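Long-range contact in glutathione-independent glyoxalase DJ-1 (Schizosaccharomyces pombe, PDB 4QYT), which converts methylglyoxal to D-lactate in a single glutathione-independent step and helps protect the cell against reactive oxygen species: residues A[8-13]-A[37-42]. Numbering follows the deposited sequence. Where two conformers were deposited one is given.
Sequences CLFVAD and VYVGEN
Val-11 sits between Val-37 and Val-39 in the backbone pairing: its N donates to Val-37 O and its O accepts from Val-39 N at 2.9 Å, while Val-37 N donates to Leu-9 O at 3.0 Å. This alternation is the signature of parallel strands, here adjacent in the central sheet and joined through helix 17-29 as a beta-alpha-beta unit. A CA-H...O contact, Tyr-38 CA to Val-11 O at 3.1 Å, gives that acceptor a second, weaker partner.

Apolar contacts occupy the face bearing Phe-10, Val-37 and Val-39. With its CG1 anti to the backbone N (chi1 177°), Val-37 lies beside the Phe-10 ring, CG1 4.1 Å from CE1; Val-39 CG2 approaches Phe-10 CD1 obliquely. Cys-8 SG meets Val-37 CG2 at 3.4 Å and also sits over one face of the Phe-10 ring. Leu-89 of helix 83-90 covers Phe-10 and Val-39.

On the opposite face, that of Val-11 and Tyr-38, the contact turns polar at the Tyr-38 hydroxyl. Tyr-38 OH donates to Asp-13 OD2 (2.7 Å) on the syn side, the carboxylate turned 82° from the ring. The same hydroxyl accepts from Asn-42 N at 3.0 Å. Two waters also donate to OD2; one links it to Val-39 O (2.7 Å from the water oxygen), the other to Glu-41 N. A phenylalanine replacing Tyr-38 would probably leave Asn-42 N without its acceptor and Asp-13 OD2 without its only direct donor from residues 37-42. Three donors converging on OD2, with Lys-48 N bonded to OD1, are likely to favour an ionised Asp-13, which the hydroxyl and the waters connect with Tyr-38, Val-39 and Glu-41.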
loop_
_atom_site.group_PDB
_atom_site.type_symbol
_atom_site.label_atom_id
_atom_site.label_comp_id
_atom_site.label_asym_id
_atom_site.label_seq_id
_atom_site.Cartn_x
_atom_site.Cartn_y
_atom_site.Cartn_z
ATOM N N CYS A 8 9.872 12.098 -7.116
ATOM C CA CYS A 8 9.376 12.675 -5.870
ATOM C C CYS A 8 7.957 12.188 -5.618
ATOM O O CYS A 8 7.063 12.436 -6.444
ATOM C CB CYS A 8 9.337 14.197 -5.974
ATOM S SG CYS A 8 8.485 14.983 -4.603
ATOM N N LEU A 9 7.762 11.526 -4.483
ATOM C CA LEU A 9 6.425 11.171 -4.014
ATOM C C LEU A 9 6.085 12.163 -2.894
ATOM O O LEU A 9 6.629 12.114 -1.804
ATOM C CB LEU A 9 6.458 9.723 -3.540
ATOM C CG LEU A 9 5.182 9.104 -3.067
ATOM C CD1 LEU A 9 3.959 9.394 -3.813
ATOM C CD2 LEU A 9 5.350 7.628 -2.827
ATOM N N PHE A 10 5.206 13.120 -3.232
ATOM C CA PHE A 10 4.767 14.064 -2.207
ATOM C C PHE A 10 3.938 13.341 -1.166
ATOM O O PHE A 10 3.202 12.397 -1.451
ATOM C CB PHE A 10 3.943 15.190 -2.840
ATOM C CG PHE A 10 4.748 16.225 -3.567
ATOM C CD1 PHE A 10 5.594 17.076 -2.871
ATOM C CD2 PHE A 10 4.635 16.425 -4.939
ATOM C CE1 PHE A 10 6.291 18.084 -3.523
ATOM C CE2 PHE A 10 5.318 17.446 -5.573
ATOM C CZ PHE A 10 6.144 18.280 -4.874
ATOM N N VAL A 11 3.962 13.886 0.050
ATOM C CA VAL A 11 3.237 13.308 1.169
ATOM C C VAL A 11 2.910 14.430 2.143
ATOM O O VAL A 11 3.702 15.352 2.325
ATOM C CB VAL A 11 4.010 12.143 1.825
ATOM C CG1 VAL A 11 5.282 12.626 2.525
ATOM C CG2 VAL A 11 3.161 11.297 2.757
ATOM N N ALA A 12 1.749 14.340 2.780
ATOM C CA ALA A 12 1.316 15.317 3.760
ATOM C C ALA A 12 0.653 14.551 4.901
ATOM O O ALA A 12 0.266 13.391 4.749
ATOM C CB ALA A 12 0.323 16.272 3.104
ATOM N N ASP A 13 0.419 15.222 6.025
ATOM C CA ASP A 13 -0.492 14.633 6.997
ATOM C C ASP A 13 -1.823 14.368 6.310
ATOM O O ASP A 13 -2.351 15.218 5.597
ATOM C CB ASP A 13 -0.604 15.561 8.215
ATOM C CG ASP A 13 0.710 15.709 8.906
ATOM O OD1 ASP A 13 1.264 14.717 9.371
ATOM O OD2 ASP A 13 1.291 16.819 8.858
ATOM N N VAL A 37 8.648 13.446 -0.083
ATOM C CA VAL A 37 8.828 14.877 0.192
ATOM C C VAL A 37 7.587 15.396 0.884
ATOM O O VAL A 37 6.497 15.450 0.291
ATOM C CB VAL A 37 9.145 15.657 -1.099
ATOM C CG1 VAL A 37 9.264 17.131 -0.797
ATOM C CG2 VAL A 37 10.420 15.131 -1.781
ATOM N N TYR A 38 7.757 15.743 2.167
ATOM C CA TYR A 38 6.665 16.103 3.059
ATOM C C TYR A 38 6.351 17.587 2.963
ATOM O O TYR A 38 7.249 18.444 3.040
ATOM C CB TYR A 38 7.081 15.736 4.485
ATOM C CG TYR A 38 6.198 16.252 5.597
ATOM C CD1 TYR A 38 4.865 15.839 5.714
ATOM C CD2 TYR A 38 6.707 17.064 6.587
ATOM C CE1 TYR A 38 4.074 16.221 6.806
ATOM C CE2 TYR A 38 5.916 17.464 7.648
ATOM C CZ TYR A 38 4.611 17.018 7.787
ATOM O OH TYR A 38 3.882 17.480 8.860
ATOM N N VAL A 39 5.053 17.869 2.914
ATOM C CA VAL A 39 4.516 19.195 2.999
ATOM C C VAL A 39 3.668 19.235 4.269
ATOM O O VAL A 39 2.592 18.657 4.344
ATOM C CB VAL A 39 3.641 19.506 1.779
ATOM C CG1 VAL A 39 2.974 20.876 1.886
ATOM C CG2 VAL A 39 4.452 19.384 0.505
ATOM N N GLY A 40 4.146 19.962 5.279
ATOM C CA GLY A 40 3.426 20.027 6.538
ATOM C C GLY A 40 4.185 20.750 7.624
ATOM O O GLY A 40 5.283 21.254 7.381
ATOM N N GLU A 41 3.644 20.690 8.836
ATOM C CA GLU A 41 4.153 21.452 9.972
ATOM C C GLU A 41 5.190 20.695 10.789
ATOM O O GLU A 41 5.859 21.308 11.610
ATOM C CB GLU A 41 3.008 21.955 10.868
ATOM C CG GLU A 41 2.132 22.971 10.158
ATOM C CD GLU A 41 2.948 24.079 9.509
ATOM O OE1 GLU A 41 3.773 24.701 10.222
ATOM O OE2 GLU A 41 2.779 24.324 8.290
ATOM N N ASN A 42 5.180 19.369 10.734
ATOM C CA ASN A 42 6.022 18.600 11.618
ATOM C C ASN A 42 7.514 18.807 11.296
ATOM O O ASN A 42 8.030 18.313 10.304
ATOM C CB ASN A 42 5.633 17.109 11.569
ATOM C CG ASN A 42 6.373 16.302 12.611
ATOM O OD1 ASN A 42 7.562 16.008 12.456
ATOM N ND2 ASN A 42 5.729 16.090 13.746
HETATM O O HOH W 1 0.633 18.162 6.142
HETATM O O HOH W 2 0.976 19.398 8.593
#